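Local coordinates for protein BOLA1, chloroplastic (Arabidopsis thaliana, PDB 4PUG) that may regulate transcription or iron-sulfur cluster biogenesis, alone or with glutaredoxin, and in heterodimers with glutaredoxin binds a labile, oxygen-sensitive iron-sulfur cluster, at residues H47-I52 with A83-S88. Sequence-based numbering, arbitrary orientation.
Sequences HFNVKI and ALSIVS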
ATOM      1  N   HIS A  47       4.396  -6.918  -4.948  1.00 13.04           N
ATOM      2  CA  HIS A  47       4.837  -6.816  -3.557  1.00 17.24           C
ATOM      3  C   HIS A  47       5.069  -5.375  -3.120  1.00 15.00           C
ATOM      4  O   HIS A  47       5.861  -4.651  -3.726  1.00 12.26           O
ATOM      5  CB  HIS A  47       6.118  -7.620  -3.332  1.00 16.58           C
ATOM      6  CG  HIS A  47       5.926  -9.100  -3.414  1.00 20.60           C
ATOM      7  ND1 HIS A  47       5.594  -9.748  -4.583  1.00 17.71           N
ATOM      8  CD2 HIS A  47       6.025 -10.063  -2.467  1.00 20.57           C
ATOM      9  CE1 HIS A  47       5.493 -11.044  -4.355  1.00 17.46           C
ATOM     10  NE2 HIS A  47       5.750 -11.261  -3.075  1.00 18.55           N
ATOM     11  N   PHE A  48       4.391  -4.966  -2.051  1.00 13.54           N
ATOM     12  CA  PHE A  48       4.529  -3.598  -1.555  1.00 19.07           C
ATOM     13  C   PHE A  48       4.680  -3.493  -0.038  1.00 16.40           C
ATOM     14  O   PHE A  48       4.020  -4.206   0.722  1.00 18.42           O
ATOM     15  CB  PHE A  48       3.355  -2.731  -2.021  1.00 13.84           C
ATOM     16  CG  PHE A  48       3.471  -2.270  -3.450  1.00 13.10           C
ATOM     17  CD1 PHE A  48       4.152  -1.104  -3.760  1.00 15.43           C
ATOM     18  CD2 PHE A  48       2.897  -2.999  -4.478  1.00 18.86           C
ATOM     19  CE1 PHE A  48       4.260  -0.673  -5.071  1.00 12.64           C
ATOM     20  CE2 PHE A  48       3.003  -2.575  -5.793  1.00 17.33           C
ATOM     21  CZ  PHE A  48       3.687  -1.410  -6.089  1.00 19.09           C
ATOM     22  N   ASN A  49       5.569  -2.595   0.379  1.00 10.08           N
ATOM     23  CA  ASN A  49       5.671  -2.180   1.769  1.00 15.70           C
ATOM     24  C   ASN A  49       5.088  -0.784   1.888  1.00 18.06           C
ATOM     25  O   ASN A  49       5.541   0.141   1.217  1.00 18.64           O
ATOM     26  CB  ASN A  49       7.128  -2.163   2.231  1.00 15.53           C
ATOM     27  CG  ASN A  49       7.757  -3.541   2.246  1.00 26.52           C
ATOM     28  OD1 ASN A  49       7.121  -4.522   2.628  1.00 20.26           O
ATOM     29  ND2 ASN A  49       9.016  -3.621   1.830  1.00 19.68           N
ATOM     30  N   VAL A  50       4.076  -0.629   2.732  1.00 12.50           N
ATOM     31  CA  VAL A  50       3.392   0.649   2.868  1.00 13.80           C
ATOM     32  C   VAL A  50       3.451   1.162   4.303  1.00 22.21           C
ATOM     33  O   VAL A  50       3.044   0.473   5.243  1.00 20.95           O
ATOM     34  CB  VAL A  50       1.917   0.556   2.421  1.00 13.94           C
ATOM     35  CG1 VAL A  50       1.235   1.908   2.547  1.00 16.91           C
ATOM     36  CG2 VAL A  50       1.827   0.046   0.987  1.00 14.15           C
ATOM     37  N   LYS A  51       3.973   2.373   4.465  1.00 19.01           N
ATOM     38  CA  LYS A  51       3.941   3.040   5.756  1.00 15.51           C
ATOM     39  C   LYS A  51       3.015   4.245   5.685  1.00 19.79           C
ATOM     40  O   LYS A  51       3.179   5.120   4.833  1.00 19.99           O
ATOM     41  CB  LYS A  51       5.341   3.464   6.201  1.00 14.19           C
ATOM     42  CG  LYS A  51       5.333   4.262   7.497  1.00 19.48           C
ATOM     43  CD  LYS A  51       6.732   4.578   7.992  1.00 18.80           C
ATOM     44  CE  LYS A  51       6.667   5.367   9.293  1.00 26.65           C
ATOM     45  NZ  LYS A  51       7.787   5.038  10.218  1.00 44.42           N
ATOM     46  N   ILE A  52       2.029   4.275   6.574  1.00 16.65           N
ATOM     47  CA  ILE A  52       1.053   5.353   6.603  1.00 21.02           C
ATOM     48  C   ILE A  52       1.007   6.003   7.983  1.00 21.79           C
ATOM     49  O   ILE A  52       0.641   5.365   8.971  1.00 18.86           O
ATOM     50  CB  ILE A  52      -0.358   4.846   6.248  1.00 19.42           C
ATOM     51  CG1 ILE A  52      -0.312   3.959   5.002  1.00 20.53           C
ATOM     52  CG2 ILE A  52      -1.308   6.014   6.043  1.00 20.83           C
ATOM     53  CD1 ILE A  52      -1.594   3.194   4.747  1.00 26.03           C
ATOM     54  N   ALA A  83       1.390  -9.409  -2.127  1.00 21.18           N
ATOM     55  CA  ALA A  83       1.816  -9.175  -0.747  1.00 14.65           C
ATOM     56  C   ALA A  83       1.827  -7.700  -0.357  1.00 20.92           C
ATOM     57  O   ALA A  83       2.441  -6.866  -1.028  1.00 14.80           O
ATOM     58  CB  ALA A  83       3.178  -9.802  -0.500  1.00 17.16           C
ATOM     59  N   LEU A  84       1.145  -7.399   0.745  1.00 14.94           N
ATOM     60  CA  LEU A  84       1.035  -6.043   1.262  1.00 14.76           C
ATOM     61  C   LEU A  84       1.475  -6.002   2.721  1.00 28.41           C
ATOM     62  O   LEU A  84       0.777  -6.522   3.593  1.00 26.99           O
ATOM     63  CB  LEU A  84      -0.413  -5.565   1.156  1.00 14.36           C
ATOM     64  CG  LEU A  84      -0.736  -4.200   1.766  1.00 29.34           C
ATOM     65  CD1 LEU A  84      -0.003  -3.110   1.009  1.00 26.71           C
ATOM     66  CD2 LEU A  84      -2.238  -3.948   1.762  1.00 24.28           C
ATOM     67  N   SER A  85       2.629  -5.394   2.984  1.00 21.76           N
ATOM     68  CA  SER A  85       3.129  -5.241   4.348  1.00 29.34           C
ATOM     69  C   SER A  85       2.778  -3.853   4.871  1.00 25.95           C
ATOM     70  O   SER A  85       3.042  -2.859   4.206  1.00 19.40           O
ATOM     71  CB  SER A  85       4.642  -5.450   4.383  1.00 22.20           C
ATOM     72  OG  SER A  85       5.160  -5.269   5.688  1.00 30.70           O
ATOM     73  N   ILE A  86       2.188  -3.777   6.061  1.00 16.07           N
ATOM     74  CA  ILE A  86       1.642  -2.504   6.533  1.00 13.79           C
ATOM     75  C   ILE A  86       2.200  -2.009   7.864  1.00 20.82           C
ATOM     76  O   ILE A  86       2.194  -2.733   8.859  1.00 11.85           O
ATOM     77  CB  ILE A  86       0.111  -2.569   6.664  1.00 22.48           C
ATOM     78  CG1 ILE A  86      -0.516  -3.038   5.353  1.00 26.79           C
ATOM     79  CG2 ILE A  86      -0.450  -1.211   7.062  1.00 19.59           C
ATOM     80  CD1 ILE A  86      -2.010  -3.146   5.415  1.00 35.54           C
ATOM     81  N   VAL A  87       2.674  -0.766   7.868  1.00 17.53           N
ATOM     82  CA  VAL A  87       2.958  -0.063   9.111  1.00 23.09           C
ATOM     83  C   VAL A  87       2.027   1.136   9.193  1.00 21.84           C
ATOM     84  O   VAL A  87       2.098   2.035   8.361  1.00 19.27           O
ATOM     85  CB  VAL A  87       4.416   0.419   9.179  1.00 17.99           C
ATOM     86  CG1 VAL A  87       4.660   1.172  10.480  1.00 20.17           C
ATOM     87  CG2 VAL A  87       5.371  -0.757   9.046  1.00 17.12           C
ATOM     88  N   SER A  88       1.142   1.143  10.182  1.00 17.44           N
ATOM     89  CA  SER A  88       0.154   2.210  10.298  1.00 14.81           C
ATOM     90  C   SER A  88       0.267   2.911  11.650  1.00 25.04           C
ATOM     91  O   SER A  88      -0.013   2.315  12.690  1.00 19.93           O
ATOM     92  CB  SER A  88      -1.256   1.651  10.098  1.00 24.69           C
ATOM     93  OG  SER A  88      -1.497   0.561  10.969  1.00 33.82           O
TER
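S85 N donates a hydrogen bond to F48 O at 2.9 Å, within the parallel strand pair of the BolA-like domain. Strand 47-53 is the middle of a three-stranded mixed sheet, with 22-27 antiparallel on its other side. The link from 47-53 to 83-89, a beta-alpha-beta crossover, carries helices 62-72 and 74-78. Five nearly straight backbone bonds join the pair. F48, V50 and I52 give their N-H groups to A83 O, S85 O and V87 O, and V87 N returns a bond to V50 O. N49 and K51 make backbone bonds to E26 and V24 instead, which holds the middle strand on both edges.

L84 can be followed outward on the helix-covered face. From CB the chain goes to CG, anti to the backbone N (chi1 175°) and beside the carbonyl carbon. From there L84 CD1 reaches across to V50 CG2 at 3.6 Å. L84 CD2 stays by its own strand, 3.8 Å from I86 CD1. V50 also packs on L14 of helix 6-18, and I86 touches helix 62-72.

On the other face the H47 ring meets A83 obliquely, with H47 CD2 3.5 Å from A83 CB. N49 ND2 donates a hydrogen bond to E26 OE1 of strand 22-27, while N49 OD1 lies 3.2 Å from S85 CB.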